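Local coordinates for N-acetylmuramoyl-L-alanine amidase domain-containing protein SAOUHSC_02979 (Staphylococcus aureus, PDB 5T1Q) that is thought to cleave amide bonds of cell-wall peptidoglycan, and is represented here by a fragment with glucosaminidase-like and CHAP domains, at residues 62-65 against 66-70; 209-213 against 214-218; 343-346 against 347-351. One frame throughout, in Å; residues are numbered along the deposited sequence.

Contact 1 (62-65 against 66-70); sequences QFVK and SIAKD
Ser-66 turns its hydroxyl back onto the helix and gives it to the carbonyl oxygen of Phe-63. Ser-66 OG lies 2.6 Å from Phe-63 O. OG sits between the backbone N and the carbonyl carbon of its own residue (chi1 73°), which brings it close to the preceding turn. The donor is tilted 21° from the carbonyl plane. Ser-66 N bonds to Gln-62 O at 3.0 Å and makes a second, weak bond to Phe-63 O. The hydroxyl is therefore the main donor to Phe-63 O, since Ile-67 N also reaches that oxygen only weakly. Ile-67 N instead makes its better bond to Val-64 O, at 3.3 Å, and comes from above that carbonyl plane. Ala-68 N adds a weak bond to Val-64 O. At the next residue, Lys-69, the N has no direct bond to the turn before. A water accepts from Lys-69 N at 2.9 Å and donates to Lys-65 O at 2.7 Å, so it bridges the kink.

Packing follows on the buried side. Ile-67 CD1 touches CE2 and CZ of the Phe-63 ring, 3.8 Å from CE2. The ring and the Ile-67 chain meet at a slant. Helix 82-93 lies against both through Ala-89. Val-64 CG1 and Ala-68 CB are loosely in touch, and Phe-211 packs on both. Gln-62 and Ser-66 lie on the exposed side. The arrangement is a water-bridged kink in an amphipathic helix, 58-78, which packs on helix 82-93 in the glucosaminidase-like domain of the lysozyme clan.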
loop_
_atom_site.group_PDB
_atom_site.type_symbol
_atom_site.label_atom_id
_atom_site.label_comp_id
_atom_site.label_asym_id
_atom_site.label_seq_id
_atom_site.Cartn_x
_atom_site.Cartn_y
_atom_site.Cartn_z
ATOM N N GLN A 62 9.416 12.644 6.608
ATOM C CA GLN A 62 10.697 12.359 7.255
ATOM C C GLN A 62 11.494 11.273 6.497
ATOM O O GLN A 62 12.716 11.339 6.423
ATOM C CB GLN A 62 10.493 11.973 8.722
ATOM C CG GLN A 62 9.877 13.084 9.569
ATOM C CD GLN A 62 10.751 14.334 9.643
ATOM O OE1 GLN A 62 11.977 14.256 9.813
ATOM N NE2 GLN A 62 10.120 15.496 9.531
ATOM N N PHE A 63 10.799 10.292 5.926
ATOM C CA PHE A 63 11.467 9.248 5.145
ATOM C C PHE A 63 12.113 9.859 3.892
ATOM O O PHE A 63 13.217 9.482 3.511
ATOM C CB PHE A 63 10.475 8.145 4.774
ATOM C CG PHE A 63 11.041 7.099 3.870
ATOM C CD1 PHE A 63 11.862 6.095 4.377
ATOM C CD2 PHE A 63 10.744 7.101 2.509
ATOM C CE1 PHE A 63 12.378 5.112 3.539
ATOM C CE2 PHE A 63 11.258 6.120 1.668
ATOM C CZ PHE A 63 12.078 5.129 2.184
ATOM N N VAL A 64 11.420 10.800 3.261
ATOM C CA VAL A 64 11.961 11.492 2.101
ATOM C C VAL A 64 13.261 12.211 2.487
ATOM O O VAL A 64 14.245 12.136 1.752
ATOM C CB VAL A 64 10.941 12.490 1.498
ATOM C CG1 VAL A 64 11.603 13.418 0.490
ATOM C CG2 VAL A 64 9.791 11.744 0.838
ATOM N N LYS A 65 13.267 12.882 3.642
ATOM C CA LYS A 65 14.470 13.599 4.099
ATOM C C LYS A 65 15.621 12.660 4.443
ATOM O O LYS A 65 16.774 13.030 4.294
ATOM C CB LYS A 65 14.175 14.471 5.316
ATOM C CG LYS A 65 13.236 15.635 5.065
ATOM C CD LYS A 65 13.027 16.396 6.370
ATOM C CE LYS A 65 12.037 17.535 6.243
ATOM N NZ LYS A 65 11.877 18.255 7.546
ATOM N N SER A 66 15.306 11.452 4.901
ATOM C CA SER A 66 16.340 10.475 5.256
ATOM C C SER A 66 17.116 9.956 4.042
ATOM O O SER A 66 18.211 9.428 4.212
ATOM C CB SER A 66 15.743 9.267 5.988
ATOM O OG SER A 66 15.008 8.436 5.097
ATOM N N ILE A 67 16.552 10.086 2.833
ATOM C CA ILE A 67 17.213 9.586 1.610
ATOM C C ILE A 67 17.258 10.542 0.412
ATOM O O ILE A 67 17.828 10.184 -0.618
ATOM C CB ILE A 67 16.568 8.261 1.126
ATOM C CG1 ILE A 67 15.121 8.484 0.661
ATOM C CG2 ILE A 67 16.646 7.202 2.215
ATOM C CD1 ILE A 67 14.480 7.259 0.061
ATOM N N ALA A 68 16.685 11.742 0.532
ATOM C CA ALA A 68 16.671 12.687 -0.602
ATOM C C ALA A 68 18.080 13.071 -1.076
ATOM O O ALA A 68 18.305 13.231 -2.280
ATOM C CB ALA A 68 15.877 13.944 -0.260
ATOM N N LYS A 69 19.015 13.205 -0.134
ATOM C CA LYS A 69 20.383 13.570 -0.493
ATOM C C LYS A 69 21.061 12.456 -1.285
ATOM O O LYS A 69 21.627 12.711 -2.340
ATOM C CB LYS A 69 21.229 13.945 0.730
ATOM C CG LYS A 69 22.632 14.385 0.341
ATOM C CD LYS A 69 23.480 14.825 1.518
ATOM C CE LYS A 69 24.877 15.160 1.036
ATOM N NZ LYS A 69 25.799 15.441 2.162
ATOM N N ASP A 70 21.007 11.231 -0.770
ATOM C CA ASP A 70 21.630 10.095 -1.455
ATOM C C ASP A 70 20.955 9.822 -2.806
ATOM O O ASP A 70 21.638 9.516 -3.783
ATOM C CB ASP A 70 21.654 8.844 -0.561
ATOM C CG ASP A 70 22.640 8.966 0.616
ATOM O OD1 ASP A 70 23.610 9.749 0.528
ATOM O OD2 ASP A 70 22.464 8.241 1.625
HETATM O O HOH W 1 18.966 13.092 2.755
#

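Contact 2 (209-213 against 214-218); sequences TQFDD and ERMPD
The selenomethionine Met-216 lies against the ring of Phe-211 within a loop that opens with the 3-10 turn 209-211, closed by Asp-212 N to Thr-209 O, and then reverses. The loop follows helix 195-205 and leads to helix 222-225. Met-216 CE is 3.7 Å from Phe-211 CE1, and Met-216 CG sits at the ring edge, in the ring plane. The Met-216 chain is extended through CG and SE, then bends at its end (chi3 127°), which brings the methyl obliquely up to CE1. Gln-210 CG stands over the centre of one ring face, 3.7 Å above the plane. The ring thus meets a neighbour on a face and another at an edge. Pro-217 faces Gln-210 across the loop, its CD 3.0 Å from Gln-210 O.

Outer partners set these groups in place. Helix 58-78 meets Phe-211 and Met-216 through Ala-68, and Phe-211 also rests on Ile-86 of helix 82-93. Asp-212 bonds to Ser-83, and Asp-213 O accepts from His-72. At the turn, Asp-213 OD1 and Glu-214 OE1 are 4.5 Å apart, so each may disfavour the other's charge slightly. Gln-210 NE2 bonds to Gln-207 O and Ser-225 OG. Its OE1 accepts from a water at 2.7 Å, and the same water donates to Asp-218 O at 2.7 Å.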
loop_
_atom_site.group_PDB
_atom_site.type_symbol
_atom_site.label_atom_id
_atom_site.label_comp_id
_atom_site.label_asym_id
_atom_site.label_seq_id
_atom_site.Cartn_x
_atom_site.Cartn_y
_atom_site.Cartn_z
ATOM N N THR A 209 10.250 16.013 -7.933
ATOM C CA THR A 209 11.066 16.490 -9.061
ATOM C C THR A 209 12.111 17.510 -8.600
ATOM O O THR A 209 13.127 17.708 -9.261
ATOM C CB THR A 209 10.230 17.149 -10.173
ATOM O OG1 THR A 209 9.453 18.218 -9.616
ATOM C CG2 THR A 209 9.311 16.133 -10.830
ATOM N N GLN A 210 11.869 18.142 -7.457
ATOM C CA GLN A 210 12.808 19.126 -6.935
ATOM C C GLN A 210 14.175 18.485 -6.611
ATOM O O GLN A 210 15.122 19.195 -6.284
ATOM C CB GLN A 210 12.232 19.841 -5.704
ATOM C CG GLN A 210 12.318 19.062 -4.398
ATOM C CD GLN A 210 11.639 19.785 -3.248
ATOM O OE1 GLN A 210 12.309 20.389 -2.404
ATOM N NE2 GLN A 210 10.304 19.768 -3.234
ATOM N N PHE A 211 14.256 17.152 -6.698
ATOM C CA PHE A 211 15.507 16.419 -6.461
ATOM C C PHE A 211 16.112 15.856 -7.761
ATOM O O PHE A 211 17.101 15.118 -7.717
ATOM C CB PHE A 211 15.273 15.280 -5.458
ATOM C CG PHE A 211 14.650 15.735 -4.163
ATOM C CD1 PHE A 211 15.369 16.533 -3.273
ATOM C CD2 PHE A 211 13.350 15.363 -3.827
ATOM C CE1 PHE A 211 14.801 16.953 -2.083
ATOM C CE2 PHE A 211 12.782 15.776 -2.633
ATOM C CZ PHE A 211 13.505 16.574 -1.763
ATOM N N ASP A 212 15.520 16.204 -8.905
ATOM C CA ASP A 212 15.991 15.729 -10.204
ATOM C C ASP A 212 17.032 16.651 -10.842
ATOM O O ASP A 212 17.774 16.215 -11.705
ATOM C CB ASP A 212 14.812 15.562 -11.183
ATOM C CG ASP A 212 13.910 14.388 -10.835
ATOM O OD1 ASP A 212 14.342 13.496 -10.073
ATOM O OD2 ASP A 212 12.768 14.340 -11.354
ATOM N N ASP A 213 17.081 17.907 -10.410
ATOM C CA ASP A 213 17.993 18.894 -10.983
ATOM C C ASP A 213 19.409 18.816 -10.414
ATOM O O ASP A 213 19.661 18.136 -9.414
ATOM C CB ASP A 213 17.400 20.300 -10.804
ATOM C CG ASP A 213 16.086 20.482 -11.560
ATOM O OD1 ASP A 213 15.839 19.742 -12.537
ATOM O OD2 ASP A 213 15.309 21.383 -11.192
ATOM N N GLU A 214 20.313 19.554 -11.068
ATOM C CA GLU A 214 21.743 19.582 -10.746
ATOM C C GLU A 214 22.018 19.944 -9.293
ATOM O O GLU A 214 22.679 19.192 -8.576
ATOM C CB GLU A 214 22.486 20.561 -11.676
ATOM C CG GLU A 214 22.544 20.154 -13.152
ATOM C CD GLU A 214 21.177 20.002 -13.825
ATOM O OE1 GLU A 214 20.172 20.559 -13.312
ATOM O OE2 GLU A 214 21.112 19.318 -14.876
ATOM N N ARG A 215 21.533 21.105 -8.868
ATOM C CA ARG A 215 21.720 21.518 -7.489
ATOM C C ARG A 215 20.516 21.072 -6.695
ATOM O O ARG A 215 19.371 21.241 -7.125
ATOM C CB ARG A 215 21.936 23.028 -7.354
ATOM C CG ARG A 215 23.143 23.550 -8.143
ATOM C CD ARG A 215 23.813 24.740 -7.466
ATOM N NE ARG A 215 22.874 25.792 -7.066
ATOM C CZ ARG A 215 23.218 26.900 -6.408
ATOM N NH1 ARG A 215 22.285 27.793 -6.086
ATOM N NH2 ARG A 215 24.487 27.128 -6.066
HETATM N N MSE A 216 20.781 20.473 -5.544
HETATM C CA MSE A 216 19.714 20.026 -4.695
HETATM C C MSE A 216 19.277 21.165 -3.822
HETATM O O MSE A 216 20.118 21.953 -3.387
HETATM C CB MSE A 216 20.193 18.905 -3.816
HETATM C CG MSE A 216 18.973 18.064 -3.479
HETATM SE SE MSE A 216 19.574 16.821 -2.124
HETATM C CE MSE A 216 18.217 17.149 -0.736
ATOM N N PRO A 217 17.977 21.267 -3.539
ATOM C CA PRO A 217 17.498 22.347 -2.668
ATOM C C PRO A 217 17.798 22.119 -1.194
ATOM O O PRO A 217 18.356 21.083 -0.811
ATOM C CB PRO A 217 15.977 22.336 -2.874
ATOM C CG PRO A 217 15.769 21.719 -4.195
ATOM C CD PRO A 217 16.890 20.743 -4.393
ATOM N N ASP A 218 17.388 23.094 -0.389
ATOM C CA ASP A 218 17.533 23.044 1.052
ATOM C C ASP A 218 16.395 22.181 1.602
ATOM O O ASP A 218 15.218 22.454 1.346
ATOM C CB ASP A 218 17.479 24.476 1.615
ATOM C CG ASP A 218 17.596 24.540 3.143
ATOM O OD1 ASP A 218 17.719 23.496 3.813
ATOM O OD2 ASP A 218 17.561 25.669 3.678
HETATM O O HOH W 2 14.052 20.621 -0.319
#

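Contact 3 (343-346 against 347-351); sequences RTIN and AAAAE
Ile-345 directs its CG2 branch at the first turn of helix 347-350. CG2 is 3.7 Å from Ala-349 CB and 4.2 Å from Ala-350 CB, so it touches the helix near two methyls. This branch stands anti to the backbone N, while CG1 (chi1 -60°) leads away from the helix. The two branches thus face different neighbours. Ile-345 also packs on Ile-327 and Ile-329 of strand 327-332 and on Phe-301 of strand 298-301. Both alanine CB atoms start out toward the strand end.

Asn-346 holds the N-cap position. Its CG lies between its own backbone N and carbonyl carbon (chi1 64°), which swings the side chain over the start of the helix, beside Ala-348 and Ala-349. The backbone closes the turn: Ala-350 N bonds to Asn-346 O at 2.8 Å, with an N-H...O angle of 161°, and the donor lies almost in line with the C=O bond. Ala-349 CB is 3.7 Å from the same oxygen. Ala-350 O in turn accepts from Tyr-355 OH, farther along the chain. The chemistry is a nearly straight backbone bond beside an apolar contact. The bond from the N-cap residue fixes the first turn, while the Ile-345 and alanine methyls hold it against the strand end.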
loop_
_atom_site.group_PDB
_atom_site.type_symbol
_atom_site.label_atom_id
_atom_site.label_comp_id
_atom_site.label_asym_id
_atom_site.label_seq_id
_atom_site.Cartn_x
_atom_site.Cartn_y
_atom_site.Cartn_z
ATOM N N ARG A 343 -18.451 2.415 -0.923
ATOM C CA ARG A 343 -19.670 2.127 -1.661
ATOM C C ARG A 343 -20.872 2.192 -0.749
ATOM O O ARG A 343 -20.729 2.323 0.452
ATOM C CB ARG A 343 -19.595 0.735 -2.337
ATOM C CG ARG A 343 -19.315 -0.421 -1.395
ATOM C CD ARG A 343 -19.057 -1.715 -2.172
ATOM N NE ARG A 343 -18.529 -2.751 -1.288
ATOM C CZ ARG A 343 -19.096 -3.920 -0.983
ATOM N NH1 ARG A 343 -20.236 -4.320 -1.527
ATOM N NH2 ARG A 343 -18.456 -4.737 -0.149
ATOM N N THR A 344 -22.051 2.066 -1.347
ATOM C CA THR A 344 -23.305 2.067 -0.631
ATOM C C THR A 344 -23.920 0.668 -0.684
ATOM O O THR A 344 -23.987 0.056 -1.747
ATOM C CB THR A 344 -24.298 3.065 -1.257
ATOM O OG1 THR A 344 -23.793 4.383 -1.085
ATOM C CG2 THR A 344 -25.700 2.970 -0.601
ATOM N N ILE A 345 -24.357 0.177 0.470
ATOM C CA ILE A 345 -25.022 -1.112 0.567
ATOM C C ILE A 345 -26.492 -0.804 0.782
ATOM O O ILE A 345 -26.822 -0.066 1.711
ATOM C CB ILE A 345 -24.497 -1.930 1.772
ATOM C CG1 ILE A 345 -22.977 -2.192 1.659
ATOM C CG2 ILE A 345 -25.292 -3.230 1.927
ATOM C CD1 ILE A 345 -22.561 -3.008 0.442
ATOM N N ASN A 346 -27.376 -1.385 -0.042
ATOM C CA ASN A 346 -28.818 -1.118 0.075
ATOM C C ASN A 346 -29.383 -1.556 1.432
ATOM O O ASN A 346 -28.795 -2.399 2.137
ATOM C CB ASN A 346 -29.628 -1.656 -1.138
ATOM C CG ASN A 346 -29.591 -3.186 -1.289
ATOM O OD1 ASN A 346 -28.952 -3.707 -2.214
ATOM N ND2 ASN A 346 -30.305 -3.909 -0.422
ATOM N N ALA A 347 -30.516 -0.960 1.791
ATOM C CA ALA A 347 -31.178 -1.174 3.082
ATOM C C ALA A 347 -31.459 -2.630 3.425
ATOM O O ALA A 347 -31.168 -3.069 4.539
ATOM C CB ALA A 347 -32.467 -0.367 3.161
ATOM N N ALA A 348 -32.037 -3.367 2.477
ATOM C CA ALA A 348 -32.379 -4.764 2.706
ATOM C C ALA A 348 -31.130 -5.607 2.981
ATOM O O ALA A 348 -31.130 -6.403 3.900
ATOM C CB ALA A 348 -33.203 -5.320 1.538
ATOM N N ALA A 349 -30.045 -5.361 2.250
ATOM C CA ALA A 349 -28.791 -6.074 2.496
ATOM C C ALA A 349 -28.117 -5.633 3.820
ATOM O O ALA A 349 -27.585 -6.469 4.560
ATOM C CB ALA A 349 -27.824 -5.866 1.337
ATOM N N ALA A 350 -28.126 -4.335 4.092
ATOM C CA ALA A 350 -27.506 -3.785 5.310
ATOM C C ALA A 350 -28.094 -4.351 6.582
ATOM O O ALA A 350 -27.374 -4.583 7.546
ATOM C CB ALA A 350 -27.615 -2.277 5.331
ATOM N N GLU A 351 -29.399 -4.590 6.581
ATOM C CA GLU A 351 -30.070 -5.137 7.764
ATOM C C GLU A 351 -29.687 -6.590 8.066
ATOM O O GLU A 351 -30.036 -7.120 9.123
ATOM C CB GLU A 351 -31.587 -4.955 7.616
ATOM C CG GLU A 351 -31.942 -3.474 7.664
ATOM C CD GLU A 351 -33.348 -3.146 7.221
ATOM O OE1 GLU A 351 -33.552 -1.989 6.783
ATOM O OE2 GLU A 351 -34.240 -4.020 7.313
#

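In the fold
Contacts 1 and 2 belong together. Their centres are about 12 Å apart, and they touch: Ala-68 CB is 3.7 Å from Phe-211 CE1, and Lys-69 CA is 3.7 Å from Met-216 SE. The loop of contact 2 thus packs on the kinked helix of contact 1, in the glucosaminidase-like part. Contact 3 lies on the opposite side of the chain's centre, in the CHAP domain, its centre about 45 Å from that of contact 1 and about 50 Å from that of contact 2. Its Ile-345 side chain is about 6 Å from a bound sodium ion. It also lies near, without touching, Cys-253, His-314 and Glu-331, whose geometry is consistent with a CHAP-type catalytic triad. Arg-343, in the same contact, forms a salt bridge with Glu-331.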